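Local coordinates for B-cell lymphoma 3 protein (Homo sapiens, PDB 1K1A) that regulates transcription of NF-kappa-B target genes, inhibiting nuclear translocation of the p50 subunit in the cytoplasm and acting as a transcriptional activator in the nucleus, at residues L50-I55 / A82-A86; D108-R112 / G139-V145; V124-Q129 / N160-M165; A186-A190 / V199-V203. All blocks are in the same frame, centred on the assembly; numbering follows the deposited sequence.

Overall arrangement
The four contacts are spread along the elongated stack of ankyrin repeats that makes up this domain of Bcl-3. Contact 1 joins ANK 2 to ANK 3 through helices 49-55 and 82-88. Contact 2, about 17 Å away between centres, joins the loops 108-112 and 139-145 of ANK 3 and ANK 4. Contact 3 ties helix 119-126 to helix 163-171, from ANK 4 to ANK 5. Its segments alternate with those of contact 2 in the sequence. Contact 4 pairs helices 186-193 and 196-204 within ANK 6, about 34 Å from contact 1 between centres. Ala83 touches Leu109 between contacts 1 and 2, and Leu163 touches Thr201 between contacts 3 and 4. Packing between and within repeats thus builds one continuous rod.

Contact 1. Residues L50-I55 / A82-A86; sequences LHLAVI and AAHLA
This is a buried, apolar helix-to-helix contact between neighbouring repeats, with Val54 and Leu85 at its middle. The segments of helices 49-55 and 82-88 run almost parallel, at 17°, with their axes 9.1 Å apart at the closest. Val54 aims at the other helix and meets its backbone. With CG1 anti to the backbone N (chi1 173°), that methyl reaches in to 3.3 Å from Ala86 N. It also packs on Leu85 CB and Ala86 CB, each at 3.9 Å. Such parallel packing of equivalent helices from ANK 2 and ANK 3 is how ankyrin repeats stack, and small residues at Ala82 and Ala86 let the backbones come close. Leu85 answers from helix 82-88. Its CD1 lies obliquely against the imidazole of His51, 3.5 Å from His51 ND1. The same methyl meets Ile55 CD1 at 4.2 Å, where the two side chains cross at a slant. His51 ND1 is thus buried under a methyl group, and it has no hydrogen-bonding partner in the model. At the start of the segments, Leu50 CD2 rests on Ala82 CB. Leu95 and Leu98 of helix 92-101 cover Ala86 and Ala82.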
loop_
_atom_site.group_PDB
_atom_site.type_symbol
_atom_site.label_atom_id
_atom_site.label_comp_id
_atom_site.label_asym_id
_atom_site.label_seq_id
_atom_site.Cartn_x
_atom_site.Cartn_y
_atom_site.Cartn_z
ATOM N N LEU A 50 6.797 -2.653 -17.505
ATOM C CA LEU A 50 6.374 -3.351 -16.294
ATOM C C LEU A 50 5.210 -2.625 -15.610
ATOM O O LEU A 50 4.253 -3.264 -15.157
ATOM C CB LEU A 50 7.549 -3.544 -15.316
ATOM C CG LEU A 50 7.266 -4.271 -13.988
ATOM C CD1 LEU A 50 6.687 -5.678 -14.230
ATOM C CD2 LEU A 50 8.520 -4.352 -13.162
ATOM N N HIS A 51 5.299 -1.301 -15.526
ATOM C CA HIS A 51 4.211 -0.511 -14.966
ATOM C C HIS A 51 2.941 -0.867 -15.723
ATOM O O HIS A 51 1.886 -1.056 -15.128
ATOM C CB HIS A 51 4.457 0.992 -15.146
ATOM C CG HIS A 51 5.598 1.539 -14.335
ATOM N ND1 HIS A 51 5.801 1.224 -13.008
ATOM C CD2 HIS A 51 6.573 2.419 -14.665
ATOM C CE1 HIS A 51 6.864 1.869 -12.562
ATOM N NE2 HIS A 51 7.354 2.597 -13.548
ATOM N N LEU A 52 3.047 -0.916 -17.051
ATOM C CA LEU A 52 1.894 -1.199 -17.901
ATOM C C LEU A 52 1.337 -2.607 -17.703
ATOM O O LEU A 52 0.121 -2.823 -17.778
ATOM C CB LEU A 52 2.235 -0.949 -19.371
ATOM C CG LEU A 52 2.283 0.537 -19.736
ATOM C CD1 LEU A 52 2.656 0.737 -21.217
ATOM C CD2 LEU A 52 0.952 1.194 -19.413
ATOM N N ALA A 53 2.222 -3.559 -17.443
ATOM C CA ALA A 53 1.801 -4.932 -17.199
ATOM C C ALA A 53 0.950 -5.019 -15.939
ATOM O O ALA A 53 -0.010 -5.780 -15.892
ATOM C CB ALA A 53 2.996 -5.847 -17.096
ATOM N N VAL A 54 1.310 -4.242 -14.921
ATOM C CA VAL A 54 0.555 -4.227 -13.672
ATOM C C VAL A 54 -0.767 -3.487 -13.864
ATOM O O VAL A 54 -1.828 -3.939 -13.413
ATOM C CB VAL A 54 1.344 -3.545 -12.553
ATOM C CG1 VAL A 54 0.471 -3.374 -11.311
ATOM C CG2 VAL A 54 2.602 -4.332 -12.239
ATOM N N ILE A 55 -0.703 -2.357 -14.556
ATOM C CA ILE A 55 -1.888 -1.556 -14.825
ATOM C C ILE A 55 -2.907 -2.325 -15.685
ATOM O O ILE A 55 -4.110 -2.170 -15.511
ATOM C CB ILE A 55 -1.484 -0.231 -15.512
ATOM C CG1 ILE A 55 -0.899 0.754 -14.494
ATOM C CG2 ILE A 55 -2.671 0.381 -16.247
ATOM C CD1 ILE A 55 0.044 1.782 -15.108
ATOM N N ALA A 82 6.221 -0.721 -8.923
ATOM C CA ALA A 82 5.322 -1.769 -9.389
ATOM C C ALA A 82 4.372 -2.211 -8.267
ATOM O O ALA A 82 3.177 -2.433 -8.496
ATOM C CB ALA A 82 6.124 -2.939 -9.891
ATOM N N ALA A 83 4.908 -2.334 -7.058
ATOM C CA ALA A 83 4.119 -2.752 -5.904
ATOM C C ALA A 83 2.999 -1.768 -5.579
ATOM O O ALA A 83 1.877 -2.185 -5.277
ATOM C CB ALA A 83 5.012 -2.975 -4.684
ATOM N N HIS A 84 3.309 -0.465 -5.624
ATOM C CA HIS A 84 2.311 0.574 -5.374
ATOM C C HIS A 84 1.179 0.438 -6.386
ATOM O O HIS A 84 0.001 0.560 -6.047
ATOM C CB HIS A 84 2.901 1.993 -5.549
ATOM C CG HIS A 84 3.846 2.432 -4.465
ATOM N ND1 HIS A 84 3.418 2.978 -3.269
ATOM C CD2 HIS A 84 5.197 2.510 -4.445
ATOM C CE1 HIS A 84 4.467 3.324 -2.542
ATOM N NE2 HIS A 84 5.559 3.054 -3.234
ATOM N N LEU A 85 1.544 0.239 -7.647
ATOM C CA LEU A 85 0.545 0.167 -8.716
ATOM C C LEU A 85 -0.336 -1.068 -8.593
ATOM O O LEU A 85 -1.540 -1.002 -8.862
ATOM C CB LEU A 85 1.210 0.218 -10.098
ATOM C CG LEU A 85 1.850 1.556 -10.480
ATOM C CD1 LEU A 85 2.566 1.429 -11.815
ATOM C CD2 LEU A 85 0.789 2.662 -10.544
ATOM N N ALA A 86 0.253 -2.192 -8.187
ATOM C CA ALA A 86 -0.530 -3.408 -7.957
ATOM C C ALA A 86 -1.568 -3.174 -6.864
ATOM O O ALA A 86 -2.705 -3.639 -6.973
ATOM C CB ALA A 86 0.363 -4.593 -7.614
#

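Contact 2. Residues D108-R112 / G139-V145; sequences DLEAR and GADIDAV
Two neighbouring loops of the ankyrin stack meet here, each with a type I beta turn, and Glu110 of one reaches over to Asp141 of the other. Asp141 N donates to Glu110 OE1 at 2.8 Å in a nearly straight bond (167°). The N-H comes from above the carboxylate plane, 37° out of it. Two waters add to the grip. One donates to Glu110 OE1 and to the O of Gly139; the other donates to Glu110 OE2 and to the O of Asp141. The Glu110 side chain bends at chi2, and the carboxylate comes to lie beside the 139-145 backbone, with Glu110 OE2 3.7 Å from Ala144 CB. The loops are the finger-like turns that project from the helices of an ankyrin repeat domain, and they carry the same signature. Asp108 OD1 accepts from Glu110 N, and Asp141 OD1 from Asp143 N, so each turn opens with an Asx turn. With a glutamine here, one carboxylate oxygen becomes an NH2 group, and either the Asp141 N-H and its water or the water on the other oxygen would probably face a donor and lose its acceptor. On the side toward helix 129-137, Leu109 CD1 packs on Ala140 CB at 4.2 Å, and Leu135 of that helix touches both side chains. Farther along, Arg112 NH1 makes a weak bond of 3.2 Å to Val145 O. Arg112 NE turns back in another weak bond to the O of Glu110, in its own loop.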
loop_
_atom_site.group_PDB
_atom_site.type_symbol
_atom_site.label_atom_id
_atom_site.label_comp_id
_atom_site.label_asym_id
_atom_site.label_seq_id
_atom_site.Cartn_x
_atom_site.Cartn_y
_atom_site.Cartn_z
ATOM N N ASP A 108 11.883 -3.327 -2.373
ATOM C CA ASP A 108 11.765 -2.772 -1.021
ATOM C C ASP A 108 10.341 -2.317 -0.784
ATOM O O ASP A 108 9.877 -1.365 -1.410
ATOM C CB ASP A 108 12.716 -1.579 -0.866
ATOM C CG ASP A 108 12.939 -1.178 0.591
ATOM O OD1 ASP A 108 12.095 -1.506 1.472
ATOM O OD2 ASP A 108 13.944 -0.526 0.945
ATOM N N LEU A 109 9.637 -2.988 0.119
ATOM C CA LEU A 109 8.232 -2.635 0.363
ATOM C C LEU A 109 8.072 -1.370 1.186
ATOM O O LEU A 109 6.951 -0.894 1.409
ATOM C CB LEU A 109 7.472 -3.801 1.004
ATOM C CG LEU A 109 7.294 -5.045 0.119
ATOM C CD1 LEU A 109 6.729 -6.213 0.929
ATOM C CD2 LEU A 109 6.418 -4.757 -1.099
ATOM N N GLU A 110 9.182 -0.804 1.633
ATOM C CA GLU A 110 9.107 0.450 2.386
ATOM C C GLU A 110 9.211 1.668 1.467
ATOM O O GLU A 110 9.220 2.811 1.928
ATOM C CB GLU A 110 10.166 0.486 3.484
ATOM C CG GLU A 110 9.913 -0.537 4.582
ATOM C CD GLU A 110 8.432 -0.780 4.822
ATOM O OE1 GLU A 110 8.005 -1.951 4.742
ATOM O OE2 GLU A 110 7.689 0.190 5.097
ATOM N N ALA A 111 9.249 1.416 0.160
ATOM C CA ALA A 111 9.293 2.498 -0.834
ATOM C C ALA A 111 8.175 3.527 -0.625
ATOM O O ALA A 111 7.018 3.165 -0.404
ATOM C CB ALA A 111 9.217 1.918 -2.256
ATOM N N ARG A 112 8.517 4.808 -0.726
ATOM C CA ARG A 112 7.531 5.880 -0.560
ATOM C C ARG A 112 7.282 6.587 -1.894
ATOM O O ARG A 112 8.235 7.003 -2.555
ATOM C CB ARG A 112 8.003 6.907 0.484
ATOM C CG ARG A 112 8.556 6.299 1.803
ATOM C CD ARG A 112 7.552 5.454 2.559
ATOM N NE ARG A 112 8.112 4.830 3.771
ATOM C CZ ARG A 112 8.244 5.457 4.937
ATOM N NH1 ARG A 112 7.895 6.732 5.048
ATOM N NH2 ARG A 112 8.743 4.816 5.991
ATOM N N GLY A 139 6.669 -9.041 4.582
ATOM C CA GLY A 139 7.599 -8.173 5.286
ATOM C C GLY A 139 7.330 -6.674 5.356
ATOM O O GLY A 139 8.158 -5.941 5.905
ATOM N N ALA A 140 6.204 -6.207 4.816
ATOM C CA ALA A 140 5.878 -4.778 4.889
ATOM C C ALA A 140 5.749 -4.314 6.345
ATOM O O ALA A 140 5.138 -4.998 7.169
ATOM C CB ALA A 140 4.608 -4.475 4.129
ATOM N N ASP A 141 6.332 -3.153 6.648
ATOM C CA ASP A 141 6.302 -2.590 7.992
ATOM C C ASP A 141 4.883 -2.102 8.291
ATOM O O ASP A 141 4.410 -1.136 7.694
ATOM C CB ASP A 141 7.297 -1.436 8.094
ATOM C CG ASP A 141 7.575 -1.021 9.532
ATOM O OD1 ASP A 141 6.717 -1.274 10.406
ATOM O OD2 ASP A 141 8.628 -0.445 9.882
ATOM N N ILE A 142 4.209 -2.790 9.212
ATOM C CA ILE A 142 2.815 -2.494 9.538
ATOM C C ILE A 142 2.617 -1.157 10.257
ATOM O O ILE A 142 1.502 -0.626 10.287
ATOM C CB ILE A 142 2.203 -3.636 10.371
ATOM C CG1 ILE A 142 0.682 -3.478 10.445
ATOM C CG2 ILE A 142 2.835 -3.678 11.769
ATOM C CD1 ILE A 142 -0.044 -4.709 10.909
ATOM N N ASP A 143 3.692 -0.611 10.819
ATOM C CA ASP A 143 3.607 0.649 11.563
ATOM C C ASP A 143 4.241 1.819 10.801
ATOM O O ASP A 143 4.378 2.918 11.346
ATOM C CB ASP A 143 4.290 0.526 12.930
ATOM C CG ASP A 143 3.587 -0.461 13.868
ATOM O OD1 ASP A 143 2.343 -0.398 14.020
ATOM O OD2 ASP A 143 4.214 -1.319 14.524
ATOM N N ALA A 144 4.635 1.595 9.555
ATOM C CA ALA A 144 5.261 2.667 8.771
ATOM C C ALA A 144 4.426 3.957 8.738
ATOM O O ALA A 144 3.214 3.914 8.507
ATOM C CB ALA A 144 5.553 2.196 7.363
ATOM N N VAL A 145 5.078 5.099 8.974
ATOM C CA VAL A 145 4.401 6.392 8.928
ATOM C C VAL A 145 4.892 7.228 7.750
ATOM O O VAL A 145 6.091 7.480 7.599
ATOM C CB VAL A 145 4.574 7.221 10.237
ATOM C CG1 VAL A 145 4.274 6.368 11.478
ATOM C CG2 VAL A 145 5.962 7.814 10.324
HETATM O O HOH W 1 4.653 -0.377 5.119
HETATM O O HOH W 2 9.621 -3.929 4.521
#

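Contact 3. Residues V124-Q129 / N160-M165; sequences VNTECQ and NNSLSM
The side-chain amides of Asn125 and Asn160 meet with their planes 59° apart. Asn160 ND2 donates to Asn125 OD1 at 3.2 Å. The acceptor lies in the plane of the Asn160 amide, but the donor is tilted 29° from the carbonyl plane of Asn125. Asn160 ND2 also donates to a water at 2.9 Å, and that water donates in turn to Val124 O. The carboxylate of Glu127 lies against Ser162, with Glu127 OE2 3.3 Å from Ser162 CB. The amide of Gln129 passes beside Ser164, and NE2 comes to 3.8 Å from Ser164 CB. These groups surround two helix-to-helix turns of successive ankyrin repeats, ANK 4 and ANK 5. Glu127 and Asn161 each follow a helix with positive phi, closing it in a Schellman motif, and Cys128 and Ser162 are the N-caps that come next. Ser162 OG accepts a weak capping bond from Met165 N. Met165 is the main apolar link across the turns. Bends at chi2 and chi3 fold its chain around the Glu127 backbone: SD lies near Glu127 CA, and CE lies tightly against Gln129 CG at 3.3 Å. Its CG meets Val124 CG1 at 4.3 Å, and Ala157 and Val132 lie around both residues. An alanine in place of Glu127 keeps only CB, and a gap would probably open beside Ser162 CB and Met165 CG, with Met165 freer to shift.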
loop_
_atom_site.group_PDB
_atom_site.type_symbol
_atom_site.label_atom_id
_atom_site.label_comp_id
_atom_site.label_asym_id
_atom_site.label_seq_id
_atom_site.Cartn_x
_atom_site.Cartn_y
_atom_site.Cartn_z
ATOM N N VAL A 124 -4.435 -0.369 2.179
ATOM C CA VAL A 124 -5.404 -0.165 3.256
ATOM C C VAL A 124 -6.491 0.805 2.801
ATOM O O VAL A 124 -7.681 0.586 3.054
ATOM C CB VAL A 124 -4.711 0.336 4.540
ATOM C CG1 VAL A 124 -5.749 0.819 5.588
ATOM C CG2 VAL A 124 -3.831 -0.759 5.130
ATOM N N ASN A 125 -6.078 1.849 2.089
ATOM C CA ASN A 125 -7.002 2.834 1.541
ATOM C C ASN A 125 -8.003 2.253 0.537
ATOM O O ASN A 125 -9.144 2.697 0.477
ATOM C CB ASN A 125 -6.245 4.026 0.962
ATOM C CG ASN A 125 -5.663 4.920 2.046
ATOM O OD1 ASN A 125 -6.073 4.846 3.207
ATOM N ND2 ASN A 125 -4.703 5.766 1.676
ATOM N N THR A 126 -7.589 1.246 -0.232
ATOM C CA THR A 126 -8.519 0.567 -1.124
ATOM C C THR A 126 -9.347 -0.424 -0.316
ATOM O O THR A 126 -10.364 -0.921 -0.790
ATOM C CB THR A 126 -7.791 -0.204 -2.244
ATOM O OG1 THR A 126 -7.130 -1.348 -1.687
ATOM C CG2 THR A 126 -6.670 0.622 -2.864
ATOM N N GLU A 127 -8.883 -0.720 0.896
ATOM C CA GLU A 127 -9.534 -1.694 1.774
ATOM C C GLU A 127 -9.580 -3.095 1.179
ATOM O O GLU A 127 -10.434 -3.909 1.540
ATOM C CB GLU A 127 -10.932 -1.227 2.159
ATOM C CG GLU A 127 -10.944 0.151 2.792
ATOM C CD GLU A 127 -12.330 0.716 2.904
ATOM O OE1 GLU A 127 -13.184 0.349 2.067
ATOM O OE2 GLU A 127 -12.565 1.524 3.821
ATOM N N CYS A 128 -8.660 -3.378 0.264
ATOM C CA CYS A 128 -8.554 -4.709 -0.313
ATOM C C CYS A 128 -7.834 -5.611 0.679
ATOM O O CYS A 128 -6.634 -5.460 0.923
ATOM C CB CYS A 128 -7.806 -4.660 -1.643
ATOM S SG CYS A 128 -7.584 -6.274 -2.429
ATOM N N GLN A 129 -8.572 -6.547 1.263
ATOM C CA GLN A 129 -8.017 -7.415 2.280
ATOM C C GLN A 129 -6.912 -8.313 1.740
ATOM O O GLN A 129 -5.962 -8.636 2.454
ATOM C CB GLN A 129 -9.126 -8.245 2.924
ATOM C CG GLN A 129 -10.215 -7.371 3.565
ATOM C CD GLN A 129 -11.447 -8.145 3.961
ATOM O OE1 GLN A 129 -11.381 -9.347 4.209
ATOM N NE2 GLN A 129 -12.578 -7.455 4.039
ATOM N N ASN A 160 -10.984 6.120 7.913
ATOM C CA ASN A 160 -11.819 5.673 6.794
ATOM C C ASN A 160 -13.035 4.884 7.269
ATOM O O ASN A 160 -13.818 4.386 6.455
ATOM C CB ASN A 160 -11.015 4.778 5.832
ATOM C CG ASN A 160 -9.818 5.489 5.211
ATOM O OD1 ASN A 160 -9.746 6.719 5.184
ATOM N ND2 ASN A 160 -8.870 4.705 4.697
ATOM N N ASN A 161 -13.172 4.738 8.585
ATOM C CA ASN A 161 -14.259 3.954 9.168
ATOM C C ASN A 161 -14.392 2.558 8.546
ATOM O O ASN A 161 -15.466 2.157 8.104
ATOM C CB ASN A 161 -15.593 4.714 9.096
ATOM C CG ASN A 161 -16.698 4.022 9.874
ATOM O OD1 ASN A 161 -16.448 3.410 10.910
ATOM N ND2 ASN A 161 -17.930 4.096 9.362
ATOM N N SER A 162 -13.280 1.826 8.506
ATOM C CA SER A 162 -13.284 0.466 7.985
ATOM C C SER A 162 -12.972 -0.544 9.084
ATOM O O SER A 162 -11.804 -0.803 9.396
ATOM C CB SER A 162 -12.270 0.303 6.854
ATOM O OG SER A 162 -12.274 -1.048 6.397
ATOM N N LEU A 163 -14.019 -1.114 9.658
ATOM C CA LEU A 163 -13.864 -2.108 10.708
ATOM C C LEU A 163 -13.080 -3.337 10.221
ATOM O O LEU A 163 -12.328 -3.934 10.976
ATOM C CB LEU A 163 -15.231 -2.532 11.243
ATOM C CG LEU A 163 -15.211 -3.534 12.395
ATOM C CD1 LEU A 163 -14.411 -2.991 13.581
ATOM C CD2 LEU A 163 -16.632 -3.883 12.814
ATOM N N SER A 164 -13.275 -3.718 8.965
ATOM C CA SER A 164 -12.525 -4.842 8.411
ATOM C C SER A 164 -11.011 -4.582 8.468
ATOM O O SER A 164 -10.250 -5.416 8.967
ATOM C CB SER A 164 -12.974 -5.140 6.973
ATOM O OG SER A 164 -14.310 -5.626 6.963
ATOM N N MET A 165 -10.574 -3.432 7.960
ATOM C CA MET A 165 -9.136 -3.113 7.951
ATOM C C MET A 165 -8.574 -2.978 9.366
ATOM O O MET A 165 -7.446 -3.393 9.637
ATOM C CB MET A 165 -8.850 -1.835 7.154
ATOM C CG MET A 165 -8.952 -1.983 5.650
ATOM S SD MET A 165 -7.821 -3.245 4.962
ATOM C CE MET A 165 -8.923 -4.556 4.701
HETATM O O HOH W 3 -9.238 1.830 5.075
#

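Contact 4. Residues A186-A190 / V199-V203; sequences ALHSA and VRTLV
The two antiparallel helices of one ankyrin repeat, ANK 6, close on each other here, and Leu202 is the chief bump between them. Their segments run at 159° with axes 9.8 Å apart, the helix-turn-helix of this fold. Leu202 points at helix 186-193. Its CG, beside the backbone N and anti to the carbonyl carbon (chi1 -63°), carries CD1 in over two alanines. CD1 fills a shallow hollow about one turn long, walled by Ala186, Leu187 and Ala190. There CD1 lies 4.0 Å from Ala186 CB and 3.9 Å from Ala190 CB. The alanines are small, and this lets the leucine methyl sink until it nears the backbone, at Leu187 CA. The second methyl, CD2, also touches Ala186 CB. A bump comes back from the other helix. Leu187 CD1 slips into the hollow formed by Val199, Leu202 and Val203, one turn of helix 196-204. It meets Leu202 CB at 4.1 Å and touches the methyls Val199 CG1 and Val203 CG2 beside it. The two leucines thus interdigitate, running antiparallel alongside each other, each in the groove of the other helix. Leu232 of helix 226-232 also packs on Leu187 and Val203, and Val158 of helix 153-159 covers Ala186. No hydrogen bond crosses between the segments. At the end of the row nearest the turn, where the backbones come closest, Val199 CG2 rests on Ala190, 3.8 Å from its CB and 3.6 Å from its O.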
loop_
_atom_site.group_PDB
_atom_site.type_symbol
_atom_site.label_atom_id
_atom_site.label_comp_id
_atom_site.label_asym_id
_atom_site.label_seq_id
_atom_site.Cartn_x
_atom_site.Cartn_y
_atom_site.Cartn_z
ATOM N N ALA A 186 -5.533 6.359 17.325
ATOM C CA ALA A 186 -6.687 5.776 16.663
ATOM C C ALA A 186 -7.929 5.960 17.531
ATOM O O ALA A 186 -9.020 6.263 17.037
ATOM C CB ALA A 186 -6.453 4.300 16.404
ATOM N N LEU A 187 -7.757 5.778 18.828
ATOM C CA LEU A 187 -8.890 5.869 19.751
ATOM C C LEU A 187 -9.472 7.289 19.867
ATOM O O LEU A 187 -10.690 7.450 20.021
ATOM C CB LEU A 187 -8.510 5.311 21.125
ATOM C CG LEU A 187 -9.661 5.058 22.097
ATOM C CD1 LEU A 187 -10.689 4.123 21.499
ATOM C CD2 LEU A 187 -9.128 4.515 23.420
ATOM N N HIS A 188 -8.617 8.314 19.791
ATOM C CA HIS A 188 -9.127 9.691 19.790
ATOM C C HIS A 188 -10.103 9.851 18.636
ATOM O O HIS A 188 -11.185 10.396 18.803
ATOM C CB HIS A 188 -8.013 10.722 19.600
ATOM C CG HIS A 188 -7.104 10.872 20.776
ATOM N ND1 HIS A 188 -7.312 11.809 21.765
ATOM C CD2 HIS A 188 -5.952 10.242 21.092
ATOM C CE1 HIS A 188 -6.338 11.731 22.653
ATOM N NE2 HIS A 188 -5.498 10.789 22.265
ATOM N N SER A 189 -9.701 9.378 17.456
ATOM C CA SER A 189 -10.518 9.512 16.253
ATOM C C SER A 189 -11.847 8.779 16.349
ATOM O O SER A 189 -12.912 9.359 16.063
ATOM C CB SER A 189 -9.749 9.040 15.013
ATOM O OG SER A 189 -8.924 10.074 14.498
ATOM N N ALA A 190 -11.791 7.509 16.741
ATOM C CA ALA A 190 -12.996 6.695 16.874
ATOM C C ALA A 190 -13.924 7.258 17.941
ATOM O O ALA A 190 -15.140 7.308 17.752
ATOM C CB ALA A 190 -12.636 5.239 17.197
ATOM N N VAL A 199 -14.641 1.764 18.382
ATOM C CA VAL A 199 -14.263 2.029 19.759
ATOM C C VAL A 199 -14.185 0.703 20.510
ATOM O O VAL A 199 -13.213 0.435 21.220
ATOM C CB VAL A 199 -15.253 2.996 20.462
ATOM C CG1 VAL A 199 -14.832 3.227 21.908
ATOM C CG2 VAL A 199 -15.321 4.325 19.717
ATOM N N ARG A 200 -15.195 -0.142 20.323
ATOM C CA ARG A 200 -15.231 -1.439 20.993
ATOM C C ARG A 200 -14.021 -2.289 20.627
ATOM O O ARG A 200 -13.394 -2.893 21.502
ATOM C CB ARG A 200 -16.508 -2.209 20.645
ATOM C CG ARG A 200 -17.770 -1.711 21.357
ATOM C CD ARG A 200 -19.054 -2.411 20.911
ATOM N NE ARG A 200 -20.245 -1.744 21.430
ATOM C CZ ARG A 200 -21.177 -1.178 20.677
ATOM N NH1 ARG A 200 -21.079 -1.202 19.348
ATOM N NH2 ARG A 200 -22.213 -0.582 21.252
ATOM N N THR A 201 -13.713 -2.344 19.335
ATOM C CA THR A 201 -12.594 -3.148 18.845
ATOM C C THR A 201 -11.239 -2.652 19.375
ATOM O O THR A 201 -10.439 -3.440 19.871
ATOM C CB THR A 201 -12.604 -3.198 17.309
ATOM O OG1 THR A 201 -13.606 -4.127 16.871
ATOM C CG2 THR A 201 -11.316 -3.804 16.779
ATOM N N LEU A 202 -10.989 -1.351 19.265
ATOM C CA LEU A 202 -9.737 -0.772 19.770
ATOM C C LEU A 202 -9.540 -0.986 21.285
ATOM O O LEU A 202 -8.453 -1.324 21.728
ATOM C CB LEU A 202 -9.650 0.723 19.435
ATOM C CG LEU A 202 -9.618 1.103 17.949
ATOM C CD1 LEU A 202 -9.857 2.599 17.755
ATOM C CD2 LEU A 202 -8.299 0.678 17.300
ATOM N N VAL A 203 -10.589 -0.767 22.073
ATOM C CA VAL A 203 -10.485 -0.915 23.529
ATOM C C VAL A 203 -10.177 -2.353 23.933
ATOM O O VAL A 203 -9.331 -2.604 24.786
ATOM C CB VAL A 203 -11.777 -0.444 24.259
ATOM C CG1 VAL A 203 -11.740 -0.845 25.739
ATOM C CG2 VAL A 203 -11.951 1.060 24.122
#